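Local coordinates for protein flavin-containing monooxygenase (Allium sativum, PDB 6WPU) that probably uses its bound FAD to oxygenate the sulfur of S-allyl-L-cysteine, a reaction of garlic sulfur metabolism, at residues A[215-220]-A[286-291]; A[209-214]-A[235-240]; A[320-325]-A[399-404]. All blocks are in the same frame, centred on the assembly; numbering follows the deposited sequence.

Contact 1: A[215-220]-A[286-291]; sequences DQVVVI and HVDVIM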
loop_
_atom_site.group_PDB
_atom_site.type_symbol
_atom_site.label_atom_id
_atom_site.label_comp_id
_atom_site.label_asym_id
_atom_site.label_seq_id
_atom_site.Cartn_x
_atom_site.Cartn_y
_atom_site.Cartn_z
ATOM N N ASP A 215 -15.918 18.914 -18.575
ATOM C CA ASP A 215 -16.231 20.341 -18.458
ATOM C C ASP A 215 -16.427 20.801 -17.005
ATOM O O ASP A 215 -17.013 21.855 -16.759
ATOM C CB ASP A 215 -17.462 20.699 -19.296
ATOM C CG ASP A 215 -17.550 22.190 -19.587
ATOM O OD1 ASP A 215 -16.485 22.791 -19.838
ATOM O OD2 ASP A 215 -18.669 22.754 -19.548
ATOM N N GLN A 216 -15.964 20.043 -16.021
ATOM C CA GLN A 216 -16.056 20.469 -14.632
ATOM C C GLN A 216 -14.773 21.183 -14.231
ATOM O O GLN A 216 -13.726 21.018 -14.861
ATOM C CB GLN A 216 -16.271 19.267 -13.702
ATOM C CG GLN A 216 -17.509 18.436 -14.012
ATOM C CD GLN A 216 -18.759 19.288 -14.021
ATOM O OE1 GLN A 216 -19.245 19.695 -12.974
ATOM N NE2 GLN A 216 -19.273 19.583 -15.212
ATOM N N VAL A 217 -14.861 21.973 -13.162
ATOM C CA VAL A 217 -13.690 22.540 -12.503
ATOM C C VAL A 217 -13.416 21.707 -11.256
ATOM O O VAL A 217 -14.263 21.630 -10.353
ATOM C CB VAL A 217 -13.895 24.018 -12.146
ATOM C CG1 VAL A 217 -12.691 24.530 -11.375
ATOM C CG2 VAL A 217 -14.126 24.873 -13.408
ATOM N N VAL A 218 -12.234 21.089 -11.201
ATOM C CA VAL A 218 -11.902 20.068 -10.210
ATOM C C VAL A 218 -10.675 20.514 -9.428
ATOM O O VAL A 218 -9.673 20.943 -10.016
ATOM C CB VAL A 218 -11.641 18.706 -10.873
ATOM C CG1 VAL A 218 -11.440 17.607 -9.802
ATOM C CG2 VAL A 218 -12.789 18.345 -11.822
ATOM N N VAL A 219 -10.752 20.414 -8.108
ATOM C CA VAL A 219 -9.598 20.614 -7.243
ATOM C C VAL A 219 -9.173 19.249 -6.704
ATOM O O VAL A 219 -10.004 18.485 -6.193
ATOM C CB VAL A 219 -9.908 21.603 -6.109
ATOM C CG1 VAL A 219 -8.704 21.728 -5.170
ATOM C CG2 VAL A 219 -10.286 22.978 -6.694
ATOM N N ILE A 220 -7.893 18.926 -6.870
ATOM C CA ILE A 220 -7.300 17.699 -6.348
ATOM C C ILE A 220 -6.356 18.113 -5.230
ATOM O O ILE A 220 -5.379 18.829 -5.480
ATOM C CB ILE A 220 -6.531 16.918 -7.430
ATOM C CG1 ILE A 220 -7.315 16.788 -8.741
ATOM C CG2 ILE A 220 -6.109 15.563 -6.910
ATOM C CD1 ILE A 220 -8.310 15.709 -8.766
ATOM N N HIS A 286 -14.405 29.158 -9.348
ATOM C CA HIS A 286 -15.608 28.423 -8.983
ATOM C C HIS A 286 -15.389 26.942 -9.260
ATOM O O HIS A 286 -14.994 26.555 -10.365
ATOM C CB HIS A 286 -16.849 28.914 -9.734
ATOM C CG HIS A 286 -18.074 28.111 -9.412
ATOM N ND1 HIS A 286 -18.434 26.979 -10.119
ATOM C CD2 HIS A 286 -18.977 28.228 -8.408
ATOM C CE1 HIS A 286 -19.524 26.455 -9.584
ATOM N NE2 HIS A 286 -19.872 27.192 -8.542
ATOM N N VAL A 287 -15.666 26.112 -8.265
ATOM C CA VAL A 287 -15.282 24.704 -8.288
ATOM C C VAL A 287 -16.531 23.846 -8.156
ATOM O O VAL A 287 -17.392 24.115 -7.311
ATOM C CB VAL A 287 -14.276 24.388 -7.172
ATOM C CG1 VAL A 287 -13.946 22.879 -7.143
ATOM C CG2 VAL A 287 -13.034 25.235 -7.348
ATOM N N ASP A 288 -16.632 22.830 -9.012
ATOM C CA ASP A 288 -17.685 21.822 -8.972
ATOM C C ASP A 288 -17.346 20.650 -8.058
ATOM O O ASP A 288 -18.233 20.143 -7.360
ATOM C CB ASP A 288 -17.956 21.307 -10.395
ATOM C CG ASP A 288 -18.242 22.449 -11.379
ATOM O OD1 ASP A 288 -19.287 23.119 -11.209
ATOM O OD2 ASP A 288 -17.414 22.696 -12.291
ATOM N N VAL A 289 -16.087 20.192 -8.063
ATOM C CA VAL A 289 -15.675 18.980 -7.347
ATOM C C VAL A 289 -14.367 19.241 -6.601
ATOM O O VAL A 289 -13.404 19.758 -7.182
ATOM C CB VAL A 289 -15.487 17.774 -8.290
ATOM C CG1 VAL A 289 -15.151 16.491 -7.460
ATOM C CG2 VAL A 289 -16.692 17.557 -9.157
ATOM N N ILE A 290 -14.326 18.860 -5.325
ATOM C CA ILE A 290 -13.088 18.793 -4.552
ATOM C C ILE A 290 -12.824 17.329 -4.248
ATOM O O ILE A 290 -13.682 16.646 -3.678
ATOM C CB ILE A 290 -13.165 19.608 -3.254
ATOM C CG1 ILE A 290 -13.359 21.098 -3.557
ATOM C CG2 ILE A 290 -11.905 19.387 -2.432
ATOM C CD1 ILE A 290 -13.574 21.932 -2.332
ATOM N N MET A 291 -11.650 16.839 -4.635
ATOM C CA MET A 291 -11.269 15.451 -4.384
ATOM C C MET A 291 -10.097 15.433 -3.407
ATOM O O MET A 291 -9.073 16.078 -3.657
ATOM C CB MET A 291 -10.902 14.731 -5.682
ATOM C CG MET A 291 -10.434 13.274 -5.435
ATOM S SD MET A 291 -9.794 12.428 -6.903
ATOM C CE MET A 291 -11.028 12.823 -8.152
#
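Val218, Val219 and Ile220 run parallel to Val289, Ile290 and Met291 as neighbouring strands whose axes approach to 4.8 Å at an angle of 19°. Val219 anchors the ladder, its N bonding to Val289 O at 2.9 Å and its O receiving Met291 N. Where the ladder begins, Val217 O is gripped twice, by the amides of Asp288 and Val289. Asp288 returns the hold with its carboxylate: OD2 accepts Val217 N through its anti lone pair, 2.8 Å away and almost straight. With CG beside its own backbone N (chi1 -53°), the carboxylate swings toward the Val217 amide and takes the place a backbone carbonyl has further along. Gln216 crosses it at about a right angle, OE1 3.3 Å from Asp288 CB, while its NE2 bonds to His214 O. Val219 CG2 meets Val287 CG2 at 3.6 Å, and Ile220 CD1 lies alongside Met291 CE at 4.0 Å. Such pairing is consistent with the Rossmann-like second nucleotide-binding domain of flavin-containing monooxygenases. Helix 225-234 covers the face carrying Val218, Ile220 and Met291, strand 276-279 packs on Val219 and Val287, and strands 240-244 and 200-203 extend the sheet beyond 217-221 and 289-292.

Contact 2: A[209-214]-A[235-240]; sequences IPEPFH and ARFAKE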
loop_
_atom_site.group_PDB
_atom_site.type_symbol
_atom_site.label_atom_id
_atom_site.label_comp_id
_atom_site.label_asym_id
_atom_site.label_seq_id
_atom_site.Cartn_x
_atom_site.Cartn_y
_atom_site.Cartn_z
ATOM N N ILE A 209 -12.816 6.929 -13.221
ATOM C CA ILE A 209 -12.752 7.303 -14.632
ATOM C C ILE A 209 -12.969 8.805 -14.769
ATOM O O ILE A 209 -13.602 9.426 -13.904
ATOM C CB ILE A 209 -13.777 6.518 -15.479
ATOM C CG1 ILE A 209 -15.205 6.724 -14.955
ATOM C CG2 ILE A 209 -13.390 5.036 -15.549
ATOM C CD1 ILE A 209 -16.318 6.389 -15.988
ATOM N N PRO A 210 -12.461 9.425 -15.832
ATOM C CA PRO A 210 -12.540 10.887 -15.943
ATOM C C PRO A 210 -13.790 11.412 -16.640
ATOM O O PRO A 210 -14.093 12.600 -16.499
ATOM C CB PRO A 210 -11.283 11.242 -16.746
ATOM C CG PRO A 210 -11.063 10.029 -17.624
ATOM C CD PRO A 210 -11.554 8.827 -16.833
ATOM N N GLU A 211 -14.510 10.581 -17.399
ATOM C CA GLU A 211 -15.643 11.087 -18.183
ATOM C C GLU A 211 -16.674 11.893 -17.376
ATOM O O GLU A 211 -17.123 12.937 -17.880
ATOM C CB GLU A 211 -16.338 9.922 -18.908
ATOM C CG GLU A 211 -15.594 9.377 -20.125
ATOM C CD GLU A 211 -14.477 8.378 -19.760
ATOM O OE1 GLU A 211 -14.176 8.206 -18.559
ATOM O OE2 GLU A 211 -13.895 7.770 -20.683
ATOM N N PRO A 212 -17.101 11.493 -16.171
ATOM C CA PRO A 212 -18.090 12.311 -15.451
ATOM C C PRO A 212 -17.582 13.685 -15.029
ATOM O O PRO A 212 -18.390 14.495 -14.567
ATOM C CB PRO A 212 -18.456 11.446 -14.234
ATOM C CG PRO A 212 -17.366 10.482 -14.096
ATOM C CD PRO A 212 -16.865 10.215 -15.482
ATOM N N PHE A 213 -16.288 13.974 -15.168
ATOM C CA PHE A 213 -15.729 15.289 -14.868
ATOM C C PHE A 213 -15.682 16.190 -16.102
ATOM O O PHE A 213 -15.092 17.273 -16.051
ATOM C CB PHE A 213 -14.321 15.144 -14.271
ATOM C CG PHE A 213 -14.277 14.335 -12.992
ATOM C CD1 PHE A 213 -14.185 12.951 -13.029
ATOM C CD2 PHE A 213 -14.337 14.957 -11.758
ATOM C CE1 PHE A 213 -14.167 12.207 -11.851
ATOM C CE2 PHE A 213 -14.304 14.224 -10.585
ATOM C CZ PHE A 213 -14.219 12.849 -10.631
ATOM N N HIS A 214 -16.266 15.745 -17.206
ATOM C CA HIS A 214 -16.301 16.512 -18.438
ATOM C C HIS A 214 -16.756 17.953 -18.190
ATOM O O HIS A 214 -17.827 18.192 -17.627
ATOM C CB HIS A 214 -17.236 15.813 -19.425
ATOM C CG HIS A 214 -17.357 16.533 -20.727
ATOM N ND1 HIS A 214 -18.518 16.542 -21.472
ATOM C CD2 HIS A 214 -16.465 17.291 -21.406
ATOM C CE1 HIS A 214 -18.332 17.274 -22.557
ATOM N NE2 HIS A 214 -17.094 17.734 -22.543
ATOM N N ALA A 235 -7.897 15.641 -16.187
ATOM C CA ALA A 235 -7.719 16.721 -17.151
ATOM C C ALA A 235 -8.033 16.299 -18.581
ATOM O O ALA A 235 -8.184 17.177 -19.442
ATOM C CB ALA A 235 -6.290 17.270 -17.070
ATOM N N ARG A 236 -8.177 14.989 -18.843
ATOM C CA ARG A 236 -8.570 14.526 -20.175
ATOM C C ARG A 236 -9.960 15.023 -20.564
ATOM O O ARG A 236 -10.254 15.171 -21.752
ATOM C CB ARG A 236 -8.545 12.995 -20.242
ATOM C CG ARG A 236 -7.179 12.313 -20.021
ATOM C CD ARG A 236 -7.318 10.800 -20.311
ATOM N NE ARG A 236 -7.936 10.655 -21.631
ATOM C CZ ARG A 236 -8.852 9.743 -21.952
ATOM N NH1 ARG A 236 -9.262 8.860 -21.043
ATOM N NH2 ARG A 236 -9.364 9.724 -23.188
ATOM N N PHE A 237 -10.839 15.251 -19.586
ATOM C CA PHE A 237 -12.193 15.718 -19.850
ATOM C C PHE A 237 -12.571 16.991 -19.109
ATOM O O PHE A 237 -13.486 17.694 -19.559
ATOM C CB PHE A 237 -13.215 14.622 -19.496
ATOM C CG PHE A 237 -13.165 13.446 -20.421
ATOM C CD1 PHE A 237 -12.315 12.382 -20.163
ATOM C CD2 PHE A 237 -13.947 13.416 -21.566
ATOM C CE1 PHE A 237 -12.252 11.299 -21.033
ATOM C CE2 PHE A 237 -13.885 12.338 -22.434
ATOM C CZ PHE A 237 -13.032 11.273 -22.159
ATOM N N ALA A 238 -11.900 17.312 -18.006
ATOM C CA ALA A 238 -12.283 18.443 -17.179
ATOM C C ALA A 238 -12.014 19.765 -17.893
ATOM O O ALA A 238 -11.102 19.883 -18.720
ATOM C CB ALA A 238 -11.522 18.409 -15.851
ATOM N N LYS A 239 -12.821 20.770 -17.558
ATOM C CA LYS A 239 -12.532 22.119 -18.027
ATOM C C LYS A 239 -11.252 22.645 -17.386
ATOM O O LYS A 239 -10.365 23.153 -18.077
ATOM C CB LYS A 239 -13.702 23.046 -17.723
ATOM C CG LYS A 239 -13.549 24.427 -18.381
ATOM C CD LYS A 239 -13.930 25.558 -17.431
ATOM C CE LYS A 239 -15.127 26.345 -17.921
ATOM N NZ LYS A 239 -16.388 25.696 -17.494
ATOM N N GLU A 240 -11.137 22.523 -16.062
ATOM C CA GLU A 240 -9.930 22.930 -15.345
ATOM C C GLU A 240 -9.634 21.966 -14.208
ATOM O O GLU A 240 -10.550 21.517 -13.510
ATOM C CB GLU A 240 -10.055 24.333 -14.765
ATOM C CG GLU A 240 -10.084 25.435 -15.802
ATOM C CD GLU A 240 -10.284 26.795 -15.167
ATOM O OE1 GLU A 240 -10.832 27.696 -15.844
ATOM O OE2 GLU A 240 -9.905 26.955 -13.979
#
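Phe237 packs on Pro210 and Glu211 where a 3-10 turn leading into strand 217-221 meets the loop between helix 225-234 and strand 240-244. That strand, helix and strand form a beta-alpha-beta crossover, and the contact joins the approach to its first strand with the approach to its second. Within the turn, Phe213 N bonds to Pro210 O and His214 N to Glu211 O, which fixes the surface offered to the ring.

The apolar part centres on Phe237. Pro210 CG reaches its CD1 at 3.7 Å, while Glu211 CG stands over one ring face, 4.1 Å from the centroid, as a CH-pi contact. A bend at chi2 (82°) sends the Glu211 carboxylate out past the ring's rim, beside CE1 and CZ, its plane 31° from the ring's. The opposite charges stay apart: the Arg236 guanidinium turns a face to CE1 of Phe237, and its NH1 remains 4.8 Å from Glu211 OE2, too far for a salt bridge.

No conventional hydrogen bond crosses between the segments; here the backbone carbonyls are approached by CA-H groups. Ala238 CA lies 3.2 Å from Phe213 O, and His214 CA 3.3 Å from Phe237 O. The loop is also held from outside, since Phe237 bonds through its backbone to Asp215, and Asn261 ND2 bonds to both Ala235 O and Ala238 O. Phe213 turns its ring inward to Val218 and Val234. At the exposed end, His214 brings its ring edge to the backbone, with CD2 3.5 Å from Phe237 O and near the ring plane.

Contact 3: A[320-325]-A[399-404]; sequences YKHVFP and FDYDDW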
loop_
_atom_site.group_PDB
_atom_site.type_symbol
_atom_site.label_atom_id
_atom_site.label_comp_id
_atom_site.label_asym_id
_atom_site.label_seq_id
_atom_site.Cartn_x
_atom_site.Cartn_y
_atom_site.Cartn_z
ATOM N N TYR A 320 8.080 -4.170 16.512
ATOM C CA TYR A 320 9.509 -4.342 16.334
ATOM C C TYR A 320 9.788 -4.540 14.850
ATOM O O TYR A 320 9.187 -5.421 14.219
ATOM C CB TYR A 320 9.991 -5.532 17.167
ATOM C CG TYR A 320 11.432 -5.891 16.951
ATOM C CD1 TYR A 320 12.458 -4.973 17.226
ATOM C CD2 TYR A 320 11.775 -7.145 16.460
ATOM C CE1 TYR A 320 13.792 -5.313 17.025
ATOM C CE2 TYR A 320 13.098 -7.492 16.249
ATOM C CZ TYR A 320 14.101 -6.581 16.537
ATOM O OH TYR A 320 15.408 -6.952 16.326
ATOM N N LYS A 321 10.654 -3.687 14.286
ATOM C CA LYS A 321 10.979 -3.708 12.853
ATOM C C LYS A 321 9.718 -3.608 11.989
ATOM O O LYS A 321 9.667 -4.144 10.879
ATOM C CB LYS A 321 11.786 -4.961 12.489
ATOM C CG LYS A 321 13.070 -5.147 13.300
ATOM C CD LYS A 321 13.940 -3.890 13.224
ATOM C CE LYS A 321 15.314 -4.136 13.828
ATOM N NZ LYS A 321 16.082 -2.881 13.975
ATOM N N HIS A 322 8.686 -2.927 12.503
ATOM C CA HIS A 322 7.409 -2.711 11.813
ATOM C C HIS A 322 6.609 -4.000 11.627
ATOM O O HIS A 322 5.661 -4.032 10.826
ATOM C CB HIS A 322 7.586 -2.030 10.438
ATOM C CG HIS A 322 8.481 -0.823 10.448
ATOM N ND1 HIS A 322 8.045 0.429 10.834
ATOM C CD2 HIS A 322 9.776 -0.671 10.078
ATOM C CE1 HIS A 322 9.039 1.294 10.727
ATOM N NE2 HIS A 322 10.099 0.654 10.266
ATOM N N VAL A 323 6.944 -5.063 12.368
ATOM C CA VAL A 323 6.384 -6.382 12.103
ATOM C C VAL A 323 5.779 -7.012 13.356
ATOM O O VAL A 323 4.629 -7.466 13.330
ATOM C CB VAL A 323 7.460 -7.304 11.487
ATOM C CG1 VAL A 323 7.010 -8.776 11.507
ATOM C CG2 VAL A 323 7.752 -6.880 10.060
ATOM N N PHE A 324 6.554 -7.066 14.448
ATOM C CA PHE A 324 6.259 -7.886 15.626
ATOM C C PHE A 324 5.845 -7.036 16.819
ATOM O O PHE A 324 6.666 -6.259 17.324
ATOM C CB PHE A 324 7.486 -8.716 16.018
ATOM C CG PHE A 324 7.741 -9.908 15.155
ATOM C CD1 PHE A 324 6.867 -10.993 15.154
ATOM C CD2 PHE A 324 8.892 -9.982 14.383
ATOM C CE1 PHE A 324 7.123 -12.125 14.372
ATOM C CE2 PHE A 324 9.160 -11.113 13.605
ATOM C CZ PHE A 324 8.268 -12.189 13.604
ATOM N N PRO A 325 4.637 -7.184 17.348
ATOM C CA PRO A 325 4.329 -6.609 18.669
ATOM C C PRO A 325 5.175 -7.275 19.738
ATOM O O PRO A 325 5.077 -8.497 19.932
ATOM C CB PRO A 325 2.837 -6.929 18.866
ATOM C CG PRO A 325 2.316 -7.293 17.494
ATOM C CD PRO A 325 3.493 -7.888 16.755
ATOM N N PHE A 399 15.702 -0.147 1.247
ATOM C CA PHE A 399 16.483 -1.306 0.840
ATOM C C PHE A 399 17.503 -1.699 1.892
ATOM O O PHE A 399 17.914 -2.862 1.927
ATOM C CB PHE A 399 17.166 -1.047 -0.504
ATOM C CG PHE A 399 16.201 -0.783 -1.618
ATOM C CD1 PHE A 399 15.258 -1.742 -1.971
ATOM C CD2 PHE A 399 16.214 0.431 -2.301
ATOM C CE1 PHE A 399 14.361 -1.511 -2.989
ATOM C CE2 PHE A 399 15.312 0.674 -3.318
ATOM C CZ PHE A 399 14.383 -0.297 -3.664
ATOM N N ASP A 400 17.914 -0.754 2.745
ATOM C CA ASP A 400 18.685 -1.114 3.930
ATOM C C ASP A 400 17.838 -1.930 4.894
ATOM O O ASP A 400 18.336 -2.871 5.527
ATOM C CB ASP A 400 19.205 0.143 4.622
ATOM C CG ASP A 400 20.141 0.953 3.739
ATOM O OD1 ASP A 400 20.797 0.354 2.857
ATOM O OD2 ASP A 400 20.216 2.186 3.933
ATOM N N TYR A 401 16.556 -1.565 5.027
ATOM C CA TYR A 401 15.623 -2.363 5.811
ATOM C C TYR A 401 15.469 -3.757 5.213
ATOM O O TYR A 401 15.575 -4.766 5.926
ATOM C CB TYR A 401 14.274 -1.646 5.890
ATOM C CG TYR A 401 13.178 -2.455 6.540
ATOM C CD1 TYR A 401 12.229 -3.111 5.770
ATOM C CD2 TYR A 401 13.091 -2.566 7.921
ATOM C CE1 TYR A 401 11.213 -3.847 6.353
ATOM C CE2 TYR A 401 12.080 -3.319 8.522
ATOM C CZ TYR A 401 11.147 -3.959 7.730
ATOM O OH TYR A 401 10.133 -4.706 8.318
ATOM N N ASP A 402 15.200 -3.829 3.903
ATOM C CA ASP A 402 15.156 -5.117 3.213
ATOM C C ASP A 402 16.425 -5.922 3.469
ATOM O O ASP A 402 16.363 -7.115 3.782
ATOM C CB ASP A 402 14.977 -4.916 1.708
ATOM C CG ASP A 402 13.579 -4.464 1.323
ATOM O OD1 ASP A 402 12.654 -4.493 2.166
ATOM O OD2 ASP A 402 13.416 -4.084 0.148
ATOM N N ASP A 403 17.594 -5.285 3.324
ATOM C CA ASP A 403 18.846 -6.014 3.504
ATOM C C ASP A 403 18.996 -6.512 4.935
ATOM O O ASP A 403 19.525 -7.607 5.159
ATOM C CB ASP A 403 20.041 -5.142 3.118
ATOM C CG ASP A 403 20.219 -5.026 1.614
ATOM O OD1 ASP A 403 19.582 -5.802 0.880
ATOM O OD2 ASP A 403 20.993 -4.151 1.165
ATOM N N TRP A 404 18.551 -5.721 5.921
ATOM C CA TRP A 404 18.559 -6.210 7.296
ATOM C C TRP A 404 17.724 -7.483 7.425
ATOM O O TRP A 404 18.145 -8.456 8.065
ATOM C CB TRP A 404 18.048 -5.133 8.257
ATOM C CG TRP A 404 18.161 -5.559 9.692
ATOM C CD1 TRP A 404 19.222 -5.360 10.520
ATOM C CD2 TRP A 404 17.189 -6.293 10.455
ATOM N NE1 TRP A 404 18.974 -5.916 11.755
ATOM C CE2 TRP A 404 17.734 -6.495 11.741
ATOM C CE3 TRP A 404 15.914 -6.795 10.175
ATOM C CZ2 TRP A 404 17.050 -7.170 12.746
ATOM C CZ3 TRP A 404 15.228 -7.472 11.178
ATOM C CH2 TRP A 404 15.799 -7.648 12.451
#
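Tyr401 reaches from helix 398-409 into a tight turn of the chain and donates its hydroxyl to Lys321 O, with OH and O 2.7 Å apart and the donor nearly along the C=O axis. The carbonyl is presented by an unusual backbone: Lys321 and His322 both have left-handed conformations, and Tyr320 O accepts from Val323 N and Phe324 N, which together face Tyr320 in a classic beta bulge.

This is the closely packed half. Val323 CG2 approaches Tyr401 OH at 3.7 Å, and His322 sets its edge toward the Tyr401 face in an offset edge-to-face pair, planes 73° apart, with His322 CD2 3.8 Å from Tyr401 CE2. The other end of the imidazole is tied by ND1 to His392 ND1, while Gln350 NE2 is a second partner for the phenol oxygen. A phenylalanine in place of Tyr401 would probably keep much of the ring packing but leave Lys321 O and Gln350 NE2 without their shared hydroxyl.

The other half, with Lys321 and Trp404 partly exposed, has no hydrogen bond between the segments and rests on contacts over a ring face. One helical turn on, Trp404 offers that face to the Lys321 chain: CE sits 3.9 Å from the centroid of its six-membered ring, and NZ makes a cation-pi contact at 4.8 Å. A bend at chi2 (-54°) lets the lysine run across the indole, with CG also over the centre of the Tyr320 ring. NZ also forms a long, weak ion pair with Asp373.

Around the contact, helix 343-358 supplies Leu346 against Tyr401 and Trp353 edge-to-face with Trp404, helix 367-383 touches Tyr320, and strand 332-334 bonds to Val323 through Phe334.

The three contacts illustrate how chemistry follows place in a fold. Contact 1 is mostly buried and relies on a regular backbone ladder; contact 2, partly buried, has none and depends on ring packing and CA-H...O contacts. These two are interlocked: their segments alternate along the chain, and probable backbone hydrogen bonds such as Val218 N to Glu240 O (2.9 Å) join them. Contact 3, across the chain's centre and about 41 Å from contact 1 between centres, joins a loop to a helix and is partly buried: Tyr320, His322 and Val323 lie inside, while Lys321, Tyr401 and Trp404 are partly exposed. There a single side-chain-to-backbone hydrogen bond works alongside aromatic and cation-pi contacts.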